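Local coordinates for protein argonaute 5 (Arabidopsis thaliana, PDB 4G0O) that probably anchors the 5' end of small RNAs through its MID domain, whose nucleotide specificity loop helps sort them by their first base, at residues Gly91-Ile96 with Ser105-Pro110; Arg25-Glu30 with Asn114-Gln119. All blocks are in the same frame, centred on the assembly; numbering follows the deposited sequence.

Contact 1 (Gly91-Ile96 with Ser105-Pro110); sequences GKIKRI and SQCCQP. With SO4 (sulfate ion), chain C.
K94 of helix 90-101 reaches across to S105 and C107 on strand 105-108, and its path illustrates how a long, flexible side chain can be bent to bring its charge to an anion site. The helix and strand segments run almost antiparallel, their axes 9.7 Å apart, within the beta-alpha-beta unit of strand 78-82, helix 90-101 and strand 105-108. K94 leaves the helix with CG beside its own backbone N, then turns twice, at chi2 (-97°) and chi3 (102°), which brings the ammonium end over the start of the strand. There NZ donates to S105 OG at 3.0 Å. A weaker bond runs from the same NZ to S105 O at 3.2 Å, so one serine offers both hydroxyl and carbonyl. The hydroxyl meets the lysine because S105 OG sits between backbone N and carbonyl carbon (chi1 64°). Just before the ammonium, the methylene CE of K94 lies 3.4 Å from C107 SG. That sulfur also receives the CG2 branch of I93, 4.1 Å away, and the C107 side chain also touches Y90. Q106 leaves the strand pointing away from the helix, and its amide end comes to the sulfate: NE2 makes a weak bond to sulfate O3 at 3.0 Å. K94 NZ adds a long, weak one to sulfate O2 (3.4 Å), while K131 from helix 118-131 bonds both the sulfate and S105 O. Y90, K94, Q106 and K131 match the tyrosine, lysine, glutamine and lysine of the Argonaute 5'-phosphate pocket, and the sulfate, probably from the crystallisation liquor, is consistent with a phosphate mimic. The serine thus acts in the second shell, steadying a lysine whose charge, gathered with that of K131, would favour an anion.

Contact 2 (Arg25-Glu30 with Asn114-Gln119); sequences RGLPQE and NKLNKQ
N114 meets L27 where the end of helix 110-115 approaches the first turn of helix 27-42, an example of two helix termini joined by aliphatic carbon and not by hydrogen bonds. The CD2 methyl of L27 lies 3.8 Å from N114 CA, resting against the backbone as well as the side chain. The same methyl is also 3.8 Å from the amide oxygen OD1 of N114; the asparagine starts away from the helix, but its end comes round toward L27, and the two side chains cross at about a right angle. L27 reaches this far because its CG is anti to the backbone N (chi1 -176°), extending the branch toward the neighbouring turn. K115 next points away from helix 27-42, and its NZ makes a weak bond to R111 O in its own helix. L116 then breaks the helical course with a positive phi, and its side chain turns toward helix 27-42. The CG of L116 approaches CD1 of L27 at 4.3 Å, while its CD1 packs 3.8 Å from E30 CG. The bend of the glutamate at chi2 (79°) brings one carboxylate oxygen, E30 OE2, alongside the same methyl and equally near. F31 and Q34, further along helix 27-42, also touch L116. At N117 the chain enters the next helix, 118-131: N117 takes the N-cap position and its OD1 accepts a long, weak but nearly straight bond from Q119 N (3.4 Å, 165°). K118, one residue past the cap, rests on M38. The polar ends of N114 and E30 lie at the margins of the contact, and the capping bond serves the adjoining helix; no hydrogen bond crosses between the two segments, so the interaction between them is van der Waals contact of methyl and methylene groups.

Taken together, the two contacts set one at an anion site beside one that joins helix ends away from it. Contact 1 holds the sulfate; contact 2, its centre about 17 Å from that of contact 1, lies remote from the anion. The contacts do not otherwise touch, yet they adjoin in sequence: strand 105-108 passes through Q109, the N-cap, into helix 110-115, whose end belongs to contact 2. Contact 1 is thus nested within the chain loop that contact 2 closes. Helix 118-131, which opens in contact 2 at the N117 cap, later returns to contact 1 by carrying K131 to the sulfate.

Contact 1 (Gly91-Ile96 with Ser105-Pro110)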
loop_
_atom_site.group_PDB
_atom_site.type_symbol
_atom_site.label_atom_id
_atom_site.label_comp_id
_atom_site.label_asym_id
_atom_site.label_seq_id
_atom_site.Cartn_x
_atom_site.Cartn_y
_atom_site.Cartn_z
ATOM N N GLY A 91 10.834 -4.727 -9.219
ATOM C CA GLY A 91 10.490 -5.917 -9.989
ATOM C C GLY A 91 10.400 -7.157 -9.118
ATOM O O GLY A 91 9.426 -7.898 -9.190
ATOM N N LYS A 92 11.421 -7.373 -8.292
ATOM C CA LYS A 92 11.416 -8.462 -7.335
ATOM C C LYS A 92 10.148 -8.442 -6.465
ATOM O O LYS A 92 9.469 -9.470 -6.314
ATOM C CB LYS A 92 12.662 -8.395 -6.443
ATOM C CG LYS A 92 12.805 -9.611 -5.548
ATOM C CD LYS A 92 13.672 -9.344 -4.306
ATOM C CE LYS A 92 15.165 -9.493 -4.580
ATOM N NZ LYS A 92 15.978 -9.103 -3.382
ATOM N N ILE A 93 9.821 -7.278 -5.902
ATOM C CA ILE A 93 8.675 -7.178 -4.996
ATOM C C ILE A 93 7.349 -7.471 -5.684
ATOM O O ILE A 93 6.493 -8.151 -5.118
ATOM C CB ILE A 93 8.610 -5.803 -4.295
ATOM C CG1 ILE A 93 9.875 -5.582 -3.465
ATOM C CG2 ILE A 93 7.355 -5.688 -3.406
ATOM C CD1 ILE A 93 9.970 -4.207 -2.855
ATOM N N LYS A 94 7.170 -6.966 -6.901
ATOM C CA LYS A 94 5.905 -7.166 -7.603
ATOM C C LYS A 94 5.763 -8.617 -7.994
ATOM O O LYS A 94 4.687 -9.202 -7.853
ATOM C CB LYS A 94 5.833 -6.312 -8.855
ATOM C CG LYS A 94 5.732 -4.833 -8.574
ATOM C CD LYS A 94 4.290 -4.354 -8.622
ATOM C CE LYS A 94 3.689 -4.158 -7.225
ATOM N NZ LYS A 94 2.214 -3.873 -7.292
ATOM N N ARG A 95 6.859 -9.179 -8.500
ATOM C CA ARG A 95 6.915 -10.586 -8.869
ATOM C C ARG A 95 6.495 -11.455 -7.677
ATOM O O ARG A 95 5.641 -12.327 -7.800
ATOM C CB ARG A 95 8.329 -10.962 -9.361
ATOM C CG ARG A 95 8.570 -12.475 -9.425
ATOM C CD ARG A 95 9.969 -12.861 -9.891
ATOM N NE ARG A 95 11.023 -12.449 -8.959
ATOM C CZ ARG A 95 11.337 -13.099 -7.841
ATOM N NH1 ARG A 95 12.317 -12.656 -7.056
ATOM N NH2 ARG A 95 10.672 -14.194 -7.498
ATOM N N ILE A 96 7.070 -11.188 -6.514
ATOM C CA ILE A 96 6.789 -12.003 -5.335
ATOM C C ILE A 96 5.330 -11.861 -4.928
ATOM O O ILE A 96 4.642 -12.848 -4.651
ATOM C CB ILE A 96 7.696 -11.609 -4.164
ATOM C CG1 ILE A 96 9.130 -12.061 -4.439
ATOM C CG2 ILE A 96 7.174 -12.201 -2.851
ATOM C CD1 ILE A 96 10.152 -11.441 -3.495
ATOM N N SER A 105 -0.730 -5.700 -4.110
ATOM C CA SER A 105 0.136 -4.730 -3.459
ATOM C C SER A 105 0.103 -3.347 -4.113
ATOM O O SER A 105 -0.144 -3.211 -5.311
ATOM C CB SER A 105 1.577 -5.252 -3.405
ATOM O OG SER A 105 2.104 -5.399 -4.712
ATOM N N GLN A 106 0.366 -2.331 -3.312
ATOM C CA GLN A 106 0.611 -0.987 -3.828
ATOM C C GLN A 106 1.987 -0.512 -3.348
ATOM O O GLN A 106 2.226 -0.368 -2.139
ATOM C CB GLN A 106 -0.467 -0.016 -3.356
ATOM C CG GLN A 106 -0.207 1.424 -3.788
ATOM C CD GLN A 106 -0.196 1.574 -5.300
ATOM O OE1 GLN A 106 -1.080 1.074 -5.987
ATOM N NE2 GLN A 106 0.817 2.250 -5.820
ATOM N N CYS A 107 2.890 -0.291 -4.300
ATOM C CA CYS A 107 4.251 0.100 -3.982
ATOM C C CYS A 107 4.448 1.624 -4.065
ATOM O O CYS A 107 3.997 2.282 -5.013
ATOM C CB CYS A 107 5.237 -0.645 -4.883
ATOM S SG CYS A 107 5.235 -2.455 -4.694
ATOM N N CYS A 108 5.125 2.164 -3.053
ATOM C CA CYS A 108 5.300 3.600 -2.871
ATOM C C CYS A 108 6.729 3.965 -2.538
ATOM O O CYS A 108 7.303 3.424 -1.593
ATOM C CB CYS A 108 4.412 4.078 -1.719
ATOM S SG CYS A 108 2.643 3.913 -2.037
ATOM N N GLN A 109 7.297 4.904 -3.282
ATOM C CA GLN A 109 8.663 5.350 -3.031
ATOM C C GLN A 109 8.804 6.157 -1.733
ATOM O O GLN A 109 8.087 7.139 -1.512
ATOM C CB GLN A 109 9.175 6.176 -4.202
ATOM C CG GLN A 109 9.426 5.377 -5.449
ATOM C CD GLN A 109 9.700 6.266 -6.621
ATOM O OE1 GLN A 109 8.935 7.193 -6.898
ATOM N NE2 GLN A 109 10.809 6.017 -7.311
ATOM N N PRO A 110 9.751 5.748 -0.876
ATOM C CA PRO A 110 9.968 6.380 0.429
ATOM C C PRO A 110 10.194 7.903 0.366
ATOM O O PRO A 110 9.760 8.621 1.271
ATOM C CB PRO A 110 11.203 5.641 0.991
ATOM C CG PRO A 110 11.830 4.953 -0.189
ATOM C CD PRO A 110 10.721 4.669 -1.152
HETATM S S SO4 C . 1.978 0.521 -8.883
HETATM O O1 SO4 C . 2.814 1.717 -8.730
HETATM O O2 SO4 C . 2.581 -0.582 -8.089
HETATM O O3 SO4 C . 0.597 0.818 -8.464
HETATM O O4 SO4 C . 1.907 0.147 -10.304
#

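Contact 2 (Arg25-Glu30 with Asn114-Gln119)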
loop_
_atom_site.group_PDB
_atom_site.type_symbol
_atom_site.label_atom_id
_atom_site.label_comp_id
_atom_site.label_asym_id
_atom_site.label_seq_id
_atom_site.Cartn_x
_atom_site.Cartn_y
_atom_site.Cartn_z
ATOM N N ARG A 25 10.427 6.656 11.865
ATOM C CA ARG A 25 9.673 5.458 12.210
ATOM C C ARG A 25 8.169 5.697 12.331
ATOM O O ARG A 25 7.402 4.738 12.442
ATOM C CB ARG A 25 10.207 4.836 13.509
ATOM C CG ARG A 25 11.380 3.861 13.326
ATOM C CD ARG A 25 10.950 2.520 12.683
ATOM N NE ARG A 25 11.919 2.044 11.690
ATOM C CZ ARG A 25 12.900 1.172 11.933
ATOM N NH1 ARG A 25 13.061 0.661 13.152
ATOM N NH2 ARG A 25 13.727 0.813 10.950
ATOM N N GLY A 26 7.742 6.961 12.315
ATOM C CA GLY A 26 6.328 7.270 12.452
ATOM C C GLY A 26 5.641 7.554 11.126
ATOM O O GLY A 26 4.423 7.691 11.054
ATOM N N LEU A 27 6.437 7.649 10.072
ATOM C CA LEU A 27 5.935 7.936 8.743
ATOM C C LEU A 27 5.006 6.861 8.150
ATOM O O LEU A 27 3.952 7.210 7.585
ATOM C CB LEU A 27 7.095 8.246 7.799
ATOM C CG LEU A 27 6.711 8.651 6.377
ATOM C CD1 LEU A 27 5.923 9.973 6.345
ATOM C CD2 LEU A 27 7.958 8.739 5.532
ATOM N N PRO A 28 5.382 5.561 8.253
ATOM C CA PRO A 28 4.463 4.533 7.743
ATOM C C PRO A 28 3.046 4.646 8.310
ATOM O O PRO A 28 2.082 4.622 7.536
ATOM C CB PRO A 28 5.127 3.224 8.194
ATOM C CG PRO A 28 6.587 3.533 8.143
ATOM C CD PRO A 28 6.699 4.980 8.601
ATOM N N GLN A 29 2.930 4.773 9.633
ATOM C CA GLN A 29 1.638 4.988 10.286
ATOM C C GLN A 29 0.949 6.251 9.809
ATOM O O GLN A 29 -0.232 6.236 9.483
ATOM C CB GLN A 29 1.809 5.116 11.798
ATOM C CG GLN A 29 1.614 3.834 12.553
ATOM C CD GLN A 29 0.206 3.316 12.417
ATOM O OE1 GLN A 29 -0.707 4.066 12.054
ATOM N NE2 GLN A 29 0.017 2.025 12.695
ATOM N N GLU A 30 1.687 7.354 9.815
ATOM C CA GLU A 30 1.117 8.641 9.447
ATOM C C GLU A 30 0.679 8.637 7.977
ATOM O O GLU A 30 -0.447 9.039 7.655
ATOM C CB GLU A 30 2.122 9.761 9.730
ATOM C CG GLU A 30 1.908 11.035 8.917
ATOM C CD GLU A 30 0.792 11.923 9.457
ATOM O OE1 GLU A 30 0.089 11.527 10.418
ATOM O OE2 GLU A 30 0.613 13.029 8.907
ATOM N N ASN A 114 7.519 10.444 2.063
ATOM C CA ASN A 114 8.014 11.494 2.938
ATOM C C ASN A 114 7.379 12.872 2.674
ATOM O O ASN A 114 7.241 13.675 3.586
ATOM C CB ASN A 114 9.536 11.593 2.834
ATOM C CG ASN A 114 10.146 12.311 4.019
ATOM O OD1 ASN A 114 9.781 12.047 5.168
ATOM N ND2 ASN A 114 11.058 13.245 3.749
ATOM N N LYS A 115 7.003 13.144 1.430
ATOM C CA LYS A 115 6.420 14.440 1.079
ATOM C C LYS A 115 4.979 14.576 1.581
ATOM O O LYS A 115 4.500 15.690 1.804
ATOM C CB LYS A 115 6.434 14.668 -0.431
ATOM C CG LYS A 115 7.800 14.771 -1.121
ATOM C CD LYS A 115 7.569 14.512 -2.630
ATOM C CE LYS A 115 8.799 14.702 -3.521
ATOM N NZ LYS A 115 10.058 14.251 -2.876
ATOM N N LEU A 116 4.291 13.447 1.745
ATOM C CA LEU A 116 2.867 13.443 2.098
ATOM C C LEU A 116 2.078 14.444 1.235
ATOM O O LEU A 116 1.226 15.193 1.735
ATOM C CB LEU A 116 2.665 13.722 3.589
ATOM C CG LEU A 116 3.082 12.625 4.575
ATOM C CD1 LEU A 116 3.056 13.145 6.002
ATOM C CD2 LEU A 116 2.177 11.392 4.445
ATOM N N ASN A 117 2.396 14.470 -0.056
ATOM C CA ASN A 117 1.681 15.324 -0.986
ATOM C C ASN A 117 0.275 14.774 -1.193
ATOM O O ASN A 117 0.091 13.585 -1.459
ATOM C CB ASN A 117 2.430 15.456 -2.317
ATOM C CG ASN A 117 2.028 16.719 -3.078
ATOM O OD1 ASN A 117 0.895 17.178 -2.972
ATOM N ND2 ASN A 117 2.963 17.296 -3.821
ATOM N N LYS A 118 -0.727 15.627 -1.046
ATOM C CA LYS A 118 -2.094 15.137 -1.096
ATOM C C LYS A 118 -2.567 14.766 -2.508
ATOM O O LYS A 118 -3.509 13.971 -2.661
ATOM C CB LYS A 118 -3.048 16.115 -0.410
ATOM C CG LYS A 118 -3.626 15.545 0.867
ATOM C CD LYS A 118 -3.847 16.617 1.920
ATOM C CE LYS A 118 -5.009 17.505 1.583
ATOM N NZ LYS A 118 -5.220 18.472 2.715
ATOM N N GLN A 119 -1.910 15.319 -3.526
ATOM C CA GLN A 119 -2.200 14.938 -4.905
ATOM C C GLN A 119 -1.548 13.596 -5.258
ATOM O O GLN A 119 -2.035 12.854 -6.120
ATOM C CB GLN A 119 -1.744 16.019 -5.886
ATOM C CG GLN A 119 -1.956 15.665 -7.360
ATOM C CD GLN A 119 -3.438 15.520 -7.751
ATOM O OE1 GLN A 119 -4.113 14.552 -7.371
ATOM N NE2 GLN A 119 -3.939 16.479 -8.526
#